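Local structure of capsular polysaccharide export system protein KpsC (Thermosulfurimonas dismutans, 6MGB) at residues L122-I133 and L289-L299; G39-G50 and W65-D74. The protein probably transfers Kdo from CMP-Kdo in beta linkage to build the glycolipid anchor of the bacterial capsule, acting through a GT-B-type glycosyltransferase domain that binds CMP. One frame throughout, in Å; residues are numbered along the deposited sequence. Where two conformers were deposited one is given.

Contact 1. Residues L122-I133 and L289-L299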
loop_
_atom_site.group_PDB
_atom_site.type_symbol
_atom_site.label_atom_id
_atom_site.label_comp_id
_atom_site.label_asym_id
_atom_site.label_seq_id
_atom_site.Cartn_x
_atom_site.Cartn_y
_atom_site.Cartn_z
ATOM N N LEU A 122 -5.562 -21.949 -1.104
ATOM C CA LEU A 122 -5.254 -20.523 -1.136
ATOM C C LEU A 122 -3.823 -20.286 -1.600
ATOM O O LEU A 122 -3.567 -19.414 -2.439
ATOM C CB LEU A 122 -5.473 -19.894 0.242
ATOM C CG LEU A 122 -5.115 -18.403 0.298
ATOM C CD1 LEU A 122 -6.137 -17.574 -0.464
ATOM C CD2 LEU A 122 -4.980 -17.926 1.725
ATOM N N MET A 123 -2.872 -21.043 -1.051
ATOM C CA MET A 123 -1.476 -20.837 -1.413
ATOM C C MET A 123 -1.240 -21.112 -2.892
ATOM O O MET A 123 -0.367 -20.487 -3.505
ATOM C CB MET A 123 -0.578 -21.719 -0.547
ATOM C CG MET A 123 -0.718 -21.461 0.950
ATOM S SD MET A 123 -0.406 -19.743 1.419
ATOM C CE MET A 123 1.321 -19.579 0.987
ATOM N N ASP A 124 -2.006 -22.031 -3.485
ATOM C CA ASP A 124 -1.927 -22.224 -4.929
ATOM C C ASP A 124 -2.423 -20.990 -5.670
ATOM O O ASP A 124 -1.788 -20.540 -6.632
ATOM C CB ASP A 124 -2.728 -23.456 -5.351
ATOM C CG ASP A 124 -2.067 -24.755 -4.934
ATOM O OD1 ASP A 124 -2.795 -25.713 -4.598
ATOM O OD2 ASP A 124 -0.819 -24.815 -4.926
ATOM N N GLN A 125 -3.554 -20.425 -5.238
ATOM C CA GLN A 125 -4.020 -19.173 -5.823
ATOM C C GLN A 125 -2.965 -18.084 -5.693
ATOM O O GLN A 125 -2.706 -17.342 -6.648
ATOM C CB GLN A 125 -5.323 -18.728 -5.157
ATOM C CG GLN A 125 -6.513 -19.627 -5.437
ATOM C CD GLN A 125 -7.802 -19.075 -4.859
ATOM O OE1 GLN A 125 -7.805 -18.032 -4.205
ATOM N NE2 GLN A 125 -8.907 -19.773 -5.100
ATOM N N ALA A 126 -2.341 -17.973 -4.516
ATOM C CA ALA A 126 -1.335 -16.936 -4.305
ATOM C C ALA A 126 -0.170 -17.092 -5.275
ATOM O O ALA A 126 0.313 -16.104 -5.839
ATOM C CB ALA A 126 -0.842 -16.972 -2.859
ATOM N N GLU A 127 0.296 -18.326 -5.480
ATOM C CA GLU A 127 1.359 -18.564 -6.453
ATOM C C GLU A 127 0.940 -18.096 -7.841
ATOM O O GLU A 127 1.714 -17.445 -8.552
ATOM C CB GLU A 127 1.725 -20.049 -6.481
ATOM C CG GLU A 127 2.475 -20.534 -5.255
ATOM C CD GLU A 127 2.895 -21.986 -5.370
ATOM O OE1 GLU A 127 2.691 -22.581 -6.449
ATOM O OE2 GLU A 127 3.429 -22.534 -4.381
ATOM N N ARG A 128 -0.289 -18.423 -8.242
ATOM C CA ARG A 128 -0.770 -18.037 -9.566
ATOM C C ARG A 128 -0.827 -16.522 -9.708
ATOM O O ARG A 128 -0.350 -15.958 -10.701
ATOM C CB ARG A 128 -2.147 -18.653 -9.818
ATOM C CG ARG A 128 -2.107 -20.064 -10.387
ATOM C CD ARG A 128 -3.194 -20.939 -9.777
ATOM N NE ARG A 128 -4.515 -20.321 -9.851
ATOM C CZ ARG A 128 -5.575 -20.733 -9.161
ATOM N NH1 ARG A 128 -5.476 -21.765 -8.333
ATOM N NH2 ARG A 128 -6.737 -20.108 -9.293
ATOM N N ALA A 129 -1.417 -15.842 -8.723
ATOM C CA ALA A 129 -1.546 -14.391 -8.802
ATOM C C ALA A 129 -0.181 -13.717 -8.795
ATOM O O ALA A 129 0.051 -12.755 -9.537
ATOM C CB ALA A 129 -2.406 -13.880 -7.648
ATOM N N LEU A 130 0.740 -14.212 -7.966
ATOM C CA LEU A 130 2.069 -13.615 -7.899
ATOM C C LEU A 130 2.797 -13.746 -9.232
ATOM O O LEU A 130 3.430 -12.792 -9.699
ATOM C CB LEU A 130 2.873 -14.264 -6.772
ATOM C CG LEU A 130 4.299 -13.755 -6.547
ATOM C CD1 LEU A 130 4.316 -12.266 -6.222
ATOM C CD2 LEU A 130 4.961 -14.553 -5.434
ATOM N N LYS A 131 2.713 -14.917 -9.866
ATOM C CA LYS A 131 3.368 -15.098 -11.156
ATOM C C LYS A 131 2.789 -14.154 -12.203
ATOM O O LYS A 131 3.534 -13.545 -12.980
ATOM C CB LYS A 131 3.240 -16.551 -11.618
ATOM C CG LYS A 131 3.828 -16.803 -12.998
ATOM C CD LYS A 131 3.766 -18.269 -13.390
ATOM C CE LYS A 131 4.122 -18.455 -14.858
ATOM N NZ LYS A 131 5.421 -17.815 -15.211
ATOM N N LEU A 132 1.461 -14.020 -12.244
ATOM C CA LEU A 132 0.838 -13.125 -13.214
ATOM C C LEU A 132 1.283 -11.683 -12.999
ATOM O O LEU A 132 1.573 -10.963 -13.962
ATOM C CB LEU A 132 -0.685 -13.238 -13.127
ATOM C CG LEU A 132 -1.311 -14.498 -13.733
ATOM C CD1 LEU A 132 -2.755 -14.649 -13.282
ATOM C CD2 LEU A 132 -1.235 -14.465 -15.255
ATOM N N ILE A 133 1.346 -11.244 -11.741
ATOM C CA ILE A 133 1.755 -9.872 -11.449
ATOM C C ILE A 133 3.200 -9.644 -11.872
ATOM O O ILE A 133 3.539 -8.598 -12.437
ATOM C CB ILE A 133 1.538 -9.562 -9.956
ATOM C CG1 ILE A 133 0.039 -9.459 -9.660
ATOM C CG2 ILE A 133 2.251 -8.275 -9.554
ATOM C CD1 ILE A 133 -0.305 -9.435 -8.185
ATOM N N LEU A 289 7.490 -14.903 1.912
ATOM C CA LEU A 289 6.984 -13.920 0.962
ATOM C C LEU A 289 5.625 -14.347 0.423
ATOM O O LEU A 289 4.689 -13.542 0.353
ATOM C CB LEU A 289 7.987 -13.730 -0.178
ATOM C CG LEU A 289 7.714 -12.629 -1.217
ATOM C CD1 LEU A 289 6.701 -13.061 -2.278
ATOM C CD2 LEU A 289 7.263 -11.332 -0.554
ATOM N N LEU A 290 5.495 -15.619 0.044
ATOM C CA LEU A 290 4.225 -16.098 -0.488
ATOM C C LEU A 290 3.107 -15.942 0.536
ATOM O O LEU A 290 1.993 -15.535 0.191
ATOM C CB LEU A 290 4.357 -17.556 -0.925
ATOM C CG LEU A 290 3.170 -18.123 -1.705
ATOM C CD1 LEU A 290 3.008 -17.409 -3.039
ATOM C CD2 LEU A 290 3.335 -19.618 -1.919
ATOM N N GLU A 291 3.388 -16.248 1.804
ATOM C CA GLU A 291 2.367 -16.106 2.838
ATOM C C GLU A 291 1.995 -14.644 3.041
ATOM O O GLU A 291 0.809 -14.307 3.137
ATOM C CB GLU A 291 2.856 -16.721 4.149
ATOM C CG GLU A 291 2.908 -18.241 4.140
ATOM C CD GLU A 291 3.536 -18.811 5.399
ATOM O OE1 GLU A 291 4.266 -18.070 6.092
ATOM O OE2 GLU A 291 3.298 -19.999 5.694
ATOM N N LEU A 292 2.994 -13.764 3.107
ATOM C CA LEU A 292 2.727 -12.337 3.248
ATOM C C LEU A 292 1.905 -11.823 2.073
ATOM O O LEU A 292 0.929 -11.086 2.253
ATOM C CB LEU A 292 4.050 -11.580 3.361
ATOM C CG LEU A 292 3.999 -10.055 3.451
ATOM C CD1 LEU A 292 3.041 -9.594 4.532
ATOM C CD2 LEU A 292 5.395 -9.523 3.718
ATOM N N PHE A 293 2.286 -12.213 0.856
ATOM C CA PHE A 293 1.545 -11.796 -0.330
ATOM C C PHE A 293 0.113 -12.318 -0.304
ATOM O O PHE A 293 -0.827 -11.591 -0.647
ATOM C CB PHE A 293 2.275 -12.281 -1.582
ATOM C CG PHE A 293 1.494 -12.101 -2.851
ATOM C CD1 PHE A 293 1.489 -10.885 -3.511
ATOM C CD2 PHE A 293 0.770 -13.153 -3.388
ATOM C CE1 PHE A 293 0.772 -10.720 -4.678
ATOM C CE2 PHE A 293 0.053 -12.994 -4.557
ATOM C CZ PHE A 293 0.052 -11.777 -5.202
ATOM N N ALA A 294 -0.077 -13.578 0.098
ATOM C CA ALA A 294 -1.417 -14.159 0.116
ATOM C C ALA A 294 -2.350 -13.361 1.020
ATOM O O ALA A 294 -3.468 -13.011 0.626
ATOM C CB ALA A 294 -1.347 -15.616 0.569
ATOM N N ALA A 295 -1.910 -13.064 2.242
ATOM C CA ALA A 295 -2.747 -12.298 3.159
ATOM C C ALA A 295 -2.938 -10.867 2.668
ATOM O O ALA A 295 -4.058 -10.343 2.668
ATOM C CB ALA A 295 -2.130 -12.305 4.558
ATOM N N ALA A 296 -1.853 -10.221 2.237
ATOM C CA ALA A 296 -1.909 -8.790 1.954
ATOM C C ALA A 296 -2.665 -8.494 0.664
ATOM O O ALA A 296 -3.419 -7.516 0.594
ATOM C CB ALA A 296 -0.495 -8.215 1.884
ATOM N N TYR A 297 -2.475 -9.313 -0.371
ATOM C CA TYR A 297 -3.045 -9.020 -1.682
ATOM C C TYR A 297 -4.284 -9.845 -2.015
ATOM O O TYR A 297 -5.156 -9.354 -2.738
ATOM C CB TYR A 297 -1.988 -9.226 -2.777
ATOM C CG TYR A 297 -1.131 -7.999 -3.062
ATOM C CD1 TYR A 297 -0.502 -7.308 -2.032
ATOM C CD2 TYR A 297 -0.939 -7.544 -4.364
ATOM C CE1 TYR A 297 0.282 -6.195 -2.287
ATOM C CE2 TYR A 297 -0.156 -6.432 -4.628
ATOM C CZ TYR A 297 0.451 -5.763 -3.586
ATOM O OH TYR A 297 1.232 -4.655 -3.833
ATOM N N LEU A 298 -4.398 -11.076 -1.515
ATOM C CA LEU A 298 -5.566 -11.895 -1.828
ATOM C C LEU A 298 -6.681 -11.749 -0.793
ATOM O O LEU A 298 -7.840 -11.523 -1.156
ATOM C CB LEU A 298 -5.162 -13.367 -1.963
ATOM C CG LEU A 298 -4.782 -13.824 -3.374
ATOM C CD1 LEU A 298 -3.440 -13.246 -3.794
ATOM C CD2 LEU A 298 -4.767 -15.342 -3.459
ATOM N N LEU A 299 -6.354 -11.871 0.494
ATOM C CA LEU A 299 -7.372 -11.900 1.541
ATOM C C LEU A 299 -7.773 -10.512 2.030
ATOM O O LEU A 299 -8.960 -10.259 2.268
ATOM C CB LEU A 299 -6.873 -12.717 2.734
ATOM C CG LEU A 299 -6.441 -14.161 2.465
ATOM C CD1 LEU A 299 -6.147 -14.867 3.780
ATOM C CD2 LEU A 299 -7.492 -14.920 1.670
#
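Two helices of this GT-B-type glycosyltransferase, 122-133 and 289-299, pack nearly at right angles, crossing at 86° with their axes 9.3 Å apart, and their side chains mesh knobs-into-holes. At the crossing two alanines let the backbones come close: Ala126 CB lies 3.7 Å from Ala294 CB, and Ala126 is itself a knob among Leu290, Phe293, Ala294 and Leu298. Three knobs from the other helix surround this point. Leu290 enters between Met123, Ala126, Glu127 and Leu130; the Met123 chain, bent at chi2 and chi3, brings its methyl CE to within 3.5 Å of Leu290 CD2. Phe293 is sent across the interface by a chi1 of 171°, with CG anti to the backbone N. Leu130 CB sits over one face of the ring, toward its rim, in a CH-pi contact, whereas Ile133 CD1 meets the ring edge in its plane, 3.8 Å from Phe293 CZ. Replacing Phe293 with an alanine would probably open a gap between Ala126, Ala129, Leu130 and Ile133 and leave the Leu130 and Ile133 branches freer to turn. Met255 of helix 248-255, which begins at the CMP-binding Gln248, also touches Phe293, Leu130 and Ile133, and the nearest side-chain atoms of Tyr297 and Gln248 are about 3 Å apart. A wider pi-type turn at 294-299 gives Ala294 O two donors, the backbone N atoms of Leu298 and Leu299. Leu298 fills the pocket between Leu122, Gln125, Ala126 and Ala129, sliding past Leu122. Beyond it Leu122 and Leu299 meet tip to tip, CD1 of Leu122 lying 3.7 Å from CD2 of Leu299.

Contact 2. Residues G39-G50 and W65-D74; sequences GPEGLSAVAGWG and WRLPYLALED
Val46 starts a ladder of four backbone hydrogen bonds with Pro68, Leu70 and Leu72, joining strand 45-49 in parallel to strand 69-74. Val46 N gives a nearly straight bond (173°) to Pro68 O, and Val46 O accepts from Leu70 N at 2.8 Å. Gly48 repeats the pattern, its N donating to Leu70 O at 3.2 Å and its O accepting from Leu72 N. Past the ladder, water takes over: one molecule accepts from Gly50 N and donates to both Leu72 O and Glu73 OE1, and a second joins Gly50 O to Tyr69 OH, reaching the tyrosine in its ring plane. Glu73 OE1 is also bonded to Tyr100 OH. The extended chi1 of Tyr69 (174°) lays its hydroxyl OH 3.3 Å from Gly48 CA, where a CB would clash. The Trp49 indole has Leu72 O and Glu73 CA over one face, with Asp74 OD1 3.2 Å from Trp49 CH2 at its edge; Asp74 OD2 pairs with Arg78. At the other end Pro40 CD stands squarely over the five-membered ring of Trp65, 3.8 Å from its centroid. This parallel pairing, closed through helix 53-65, makes a beta-alpha-beta unit, consistent with the Rossmann-like domains of the GT-B fold.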
loop_
_atom_site.group_PDB
_atom_site.type_symbol
_atom_site.label_atom_id
_atom_site.label_comp_id
_atom_site.label_asym_id
_atom_site.label_seq_id
_atom_site.Cartn_x
_atom_site.Cartn_y
_atom_site.Cartn_z
ATOM N N GLY A 39 -27.141 9.970 15.257
ATOM C CA GLY A 39 -26.897 9.108 16.387
ATOM C C GLY A 39 -26.511 7.710 15.957
ATOM O O GLY A 39 -26.529 7.370 14.770
ATOM N N PRO A 40 -26.152 6.863 16.925
ATOM C CA PRO A 40 -25.704 5.507 16.582
ATOM C C PRO A 40 -26.826 4.534 16.291
ATOM O O PRO A 40 -26.593 3.551 15.576
ATOM C CB PRO A 40 -24.932 5.077 17.827
ATOM C CG PRO A 40 -25.603 5.807 18.946
ATOM C CD PRO A 40 -26.049 7.130 18.371
ATOM N N GLU A 41 -28.021 4.770 16.824
ATOM C CA GLU A 41 -29.123 3.838 16.643
ATOM C C GLU A 41 -29.301 3.492 15.171
ATOM O O GLU A 41 -29.356 4.376 14.311
ATOM C CB GLU A 41 -30.411 4.441 17.206
ATOM C CG GLU A 41 -31.615 3.518 17.122
ATOM C CD GLU A 41 -32.886 4.176 17.618
ATOM O OE1 GLU A 41 -33.339 5.151 16.982
ATOM O OE2 GLU A 41 -33.426 3.726 18.649
ATOM N N GLY A 42 -29.384 2.194 14.888
ATOM C CA GLY A 42 -29.609 1.709 13.544
ATOM C C GLY A 42 -28.368 1.541 12.695
ATOM O O GLY A 42 -28.483 1.075 11.555
ATOM N N LEU A 43 -27.193 1.898 13.205
ATOM C CA LEU A 43 -25.955 1.801 12.446
ATOM C C LEU A 43 -25.192 0.537 12.818
ATOM O O LEU A 43 -25.242 0.070 13.959
ATOM C CB LEU A 43 -25.058 3.015 12.696
ATOM C CG LEU A 43 -25.619 4.386 12.329
ATOM C CD1 LEU A 43 -24.609 5.461 12.686
ATOM C CD2 LEU A 43 -25.976 4.459 10.855
ATOM N N SER A 44 -24.475 -0.012 11.838
ATOM C CA SER A 44 -23.598 -1.148 12.076
ATOM C C SER A 44 -22.128 -0.759 12.160
ATOM O O SER A 44 -21.302 -1.608 12.514
ATOM C CB SER A 44 -23.778 -2.203 10.979
ATOM O OG SER A 44 -23.433 -1.692 9.704
ATOM N N ALA A 45 -21.784 0.490 11.853
ATOM C CA ALA A 45 -20.403 0.953 11.922
ATOM C C ALA A 45 -20.352 2.391 11.418
ATOM O O ALA A 45 -21.341 2.941 10.926
ATOM C CB ALA A 45 -19.443 0.086 11.098
ATOM N N VAL A 46 -19.178 2.991 11.571
ATOM C CA VAL A 46 -18.836 4.275 10.973
ATOM C C VAL A 46 -17.530 4.083 10.214
ATOM O O VAL A 46 -16.687 3.269 10.603
ATOM C CB VAL A 46 -18.697 5.389 12.036
ATOM C CG1 VAL A 46 -18.369 6.725 11.386
ATOM C CG2 VAL A 46 -19.960 5.499 12.874
ATOM N N ALA A 47 -17.354 4.843 9.137
ATOM C CA ALA A 47 -16.177 4.689 8.293
ATOM C C ALA A 47 -15.604 6.051 7.936
ATOM O O ALA A 47 -16.314 7.059 7.917
ATOM C CB ALA A 47 -16.508 3.916 7.008
ATOM N N GLY A 48 -14.301 6.064 7.648
ATOM C CA GLY A 48 -13.619 7.270 7.222
ATOM C C GLY A 48 -12.429 6.918 6.355
ATOM O O GLY A 48 -12.013 5.760 6.271
ATOM N N TRP A 49 -11.877 7.946 5.712
ATOM C CA TRP A 49 -10.819 7.786 4.719
ATOM C C TRP A 49 -9.558 8.476 5.220
ATOM O O TRP A 49 -9.500 9.708 5.278
ATOM C CB TRP A 49 -11.248 8.361 3.371
ATOM C CG TRP A 49 -10.337 7.984 2.248
ATOM C CD1 TRP A 49 -9.120 8.528 1.961
ATOM C CD2 TRP A 49 -10.573 6.979 1.257
ATOM N NE1 TRP A 49 -8.581 7.921 0.852
ATOM C CE2 TRP A 49 -9.455 6.966 0.400
ATOM C CE3 TRP A 49 -11.622 6.088 1.012
ATOM C CZ2 TRP A 49 -9.357 6.098 -0.684
ATOM C CZ3 TRP A 49 -11.522 5.226 -0.066
ATOM C CH2 TRP A 49 -10.397 5.237 -0.901
ATOM N N GLY A 50 -8.547 7.684 5.566
ATOM C CA GLY A 50 -7.292 8.253 6.008
ATOM C C GLY A 50 -7.439 8.995 7.325
ATOM O O GLY A 50 -8.220 8.620 8.206
ATOM N N TRP A 65 -19.809 6.437 20.222
ATOM C CA TRP A 65 -20.983 5.594 20.080
ATOM C C TRP A 65 -20.703 4.120 20.325
ATOM O O TRP A 65 -21.642 3.317 20.286
ATOM C CB TRP A 65 -21.557 5.774 18.678
ATOM C CG TRP A 65 -22.056 7.169 18.401
ATOM C CD1 TRP A 65 -22.295 8.155 19.318
ATOM C CD2 TRP A 65 -22.363 7.733 17.119
ATOM N NE1 TRP A 65 -22.734 9.293 18.684
ATOM C CE2 TRP A 65 -22.785 9.061 17.335
ATOM C CE3 TRP A 65 -22.325 7.243 15.809
ATOM C CZ2 TRP A 65 -23.164 9.903 16.293
ATOM C CZ3 TRP A 65 -22.704 8.082 14.775
ATOM C CH2 TRP A 65 -23.117 9.397 15.023
ATOM N N ARG A 66 -19.452 3.744 20.575
ATOM C CA ARG A 66 -19.079 2.344 20.728
ATOM C C ARG A 66 -19.519 1.537 19.509
ATOM O O ARG A 66 -20.155 0.487 19.618
ATOM C CB ARG A 66 -19.659 1.759 22.015
ATOM C CG ARG A 66 -19.051 2.348 23.278
ATOM C CD ARG A 66 -19.393 1.512 24.498
ATOM N NE ARG A 66 -18.928 0.134 24.359
ATOM C CZ ARG A 66 -17.702 -0.286 24.658
ATOM N NH1 ARG A 66 -16.793 0.561 25.125
ATOM N NH2 ARG A 66 -17.382 -1.562 24.489
ATOM N N LEU A 67 -19.182 2.059 18.330
ATOM C CA LEU A 67 -19.384 1.363 17.072
ATOM C C LEU A 67 -18.039 1.047 16.427
ATOM O O LEU A 67 -17.059 1.768 16.643
ATOM C CB LEU A 67 -20.216 2.196 16.089
ATOM C CG LEU A 67 -21.717 2.308 16.353
ATOM C CD1 LEU A 67 -22.346 3.299 15.381
ATOM C CD2 LEU A 67 -22.393 0.951 16.241
ATOM N N PRO A 68 -17.953 -0.016 15.633
ATOM C CA PRO A 68 -16.705 -0.280 14.908
ATOM C C PRO A 68 -16.384 0.859 13.954
ATOM O O PRO A 68 -17.278 1.456 13.350
ATOM C CB PRO A 68 -16.998 -1.582 14.154
ATOM C CG PRO A 68 -18.158 -2.194 14.868
ATOM C CD PRO A 68 -18.967 -1.052 15.374
ATOM N N TYR A 69 -15.096 1.168 13.829
ATOM C CA TYR A 69 -14.618 2.140 12.853
ATOM C C TYR A 69 -13.958 1.395 11.702
ATOM O O TYR A 69 -12.993 0.652 11.912
ATOM C CB TYR A 69 -13.632 3.133 13.468
ATOM C CG TYR A 69 -13.035 4.051 12.426
ATOM C CD1 TYR A 69 -13.753 5.131 11.935
ATOM C CD2 TYR A 69 -11.762 3.822 11.916
ATOM C CE1 TYR A 69 -13.219 5.965 10.973
ATOM C CE2 TYR A 69 -11.221 4.652 10.953
ATOM C CZ TYR A 69 -11.953 5.721 10.485
ATOM O OH TYR A 69 -11.420 6.548 9.526
ATOM N N LEU A 70 -14.469 1.607 10.493
ATOM C CA LEU A 70 -13.928 0.990 9.288
ATOM C C LEU A 70 -12.970 1.975 8.626
ATOM O O LEU A 70 -13.396 3.012 8.107
ATOM C CB LEU A 70 -15.048 0.592 8.329
ATOM C CG LEU A 70 -16.203 -0.221 8.915
ATOM C CD1 LEU A 70 -17.149 -0.654 7.809
ATOM C CD2 LEU A 70 -15.691 -1.427 9.675
ATOM N N ALA A 71 -11.680 1.649 8.643
ATOM C CA ALA A 71 -10.679 2.437 7.935
ATOM C C ALA A 71 -10.676 2.036 6.464
ATOM O O ALA A 71 -10.431 0.871 6.137
ATOM C CB ALA A 71 -9.298 2.226 8.550
ATOM N N LEU A 72 -10.950 2.993 5.580
ATOM C CA LEU A 72 -11.027 2.746 4.147
ATOM C C LEU A 72 -9.807 3.331 3.446
ATOM O O LEU A 72 -9.378 4.447 3.755
ATOM C CB LEU A 72 -12.299 3.353 3.551
ATOM C CG LEU A 72 -13.603 3.056 4.295
ATOM C CD1 LEU A 72 -14.766 3.780 3.638
ATOM C CD2 LEU A 72 -13.873 1.559 4.355
ATOM N N GLU A 73 -9.248 2.568 2.508
ATOM C CA GLU A 73 -8.127 3.024 1.697
ATOM C C GLU A 73 -8.226 2.376 0.323
ATOM O O GLU A 73 -8.944 1.389 0.132
ATOM C CB GLU A 73 -6.769 2.677 2.331
ATOM C CG GLU A 73 -6.542 3.194 3.756
ATOM C CD GLU A 73 -6.190 4.670 3.809
ATOM O OE1 GLU A 73 -6.173 5.235 4.925
ATOM O OE2 GLU A 73 -5.923 5.263 2.742
ATOM N N ASP A 74 -7.497 2.938 -0.637
ATOM C CA ASP A 74 -7.350 2.277 -1.926
ATOM C C ASP A 74 -6.678 0.926 -1.737
ATOM O O ASP A 74 -5.815 0.758 -0.872
ATOM C CB ASP A 74 -6.528 3.141 -2.885
ATOM C CG ASP A 74 -7.282 4.363 -3.359
ATOM O OD1 ASP A 74 -8.529 4.319 -3.393
ATOM O OD2 ASP A 74 -6.628 5.370 -3.700
HETATM O O HOH W 1 -8.881 5.980 8.662
HETATM O O HOH W 2 -8.240 4.783 6.281
#

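In the fold
From the N terminus the chain reaches contact 2 first. Its segments 39-50 and 65-74 are separated by just 14 residues, mostly helix 53-65, and their pairing closes a short local loop in the mixed sheet, between strands 11-13 and 90-94. Contact 1 opens later and bridges 155 residues: helix 120-135 precedes the parallel six-stranded sheet and the residues that bind CMP, whereas helix 289-299 follows them and leads back to strands 302-305 and 310-312 of the mixed sheet. The two loops therefore run in series, neither nesting nor crossing. The centres of contact 1 and contact 2 lie about 29 Å apart, and the two do not meet.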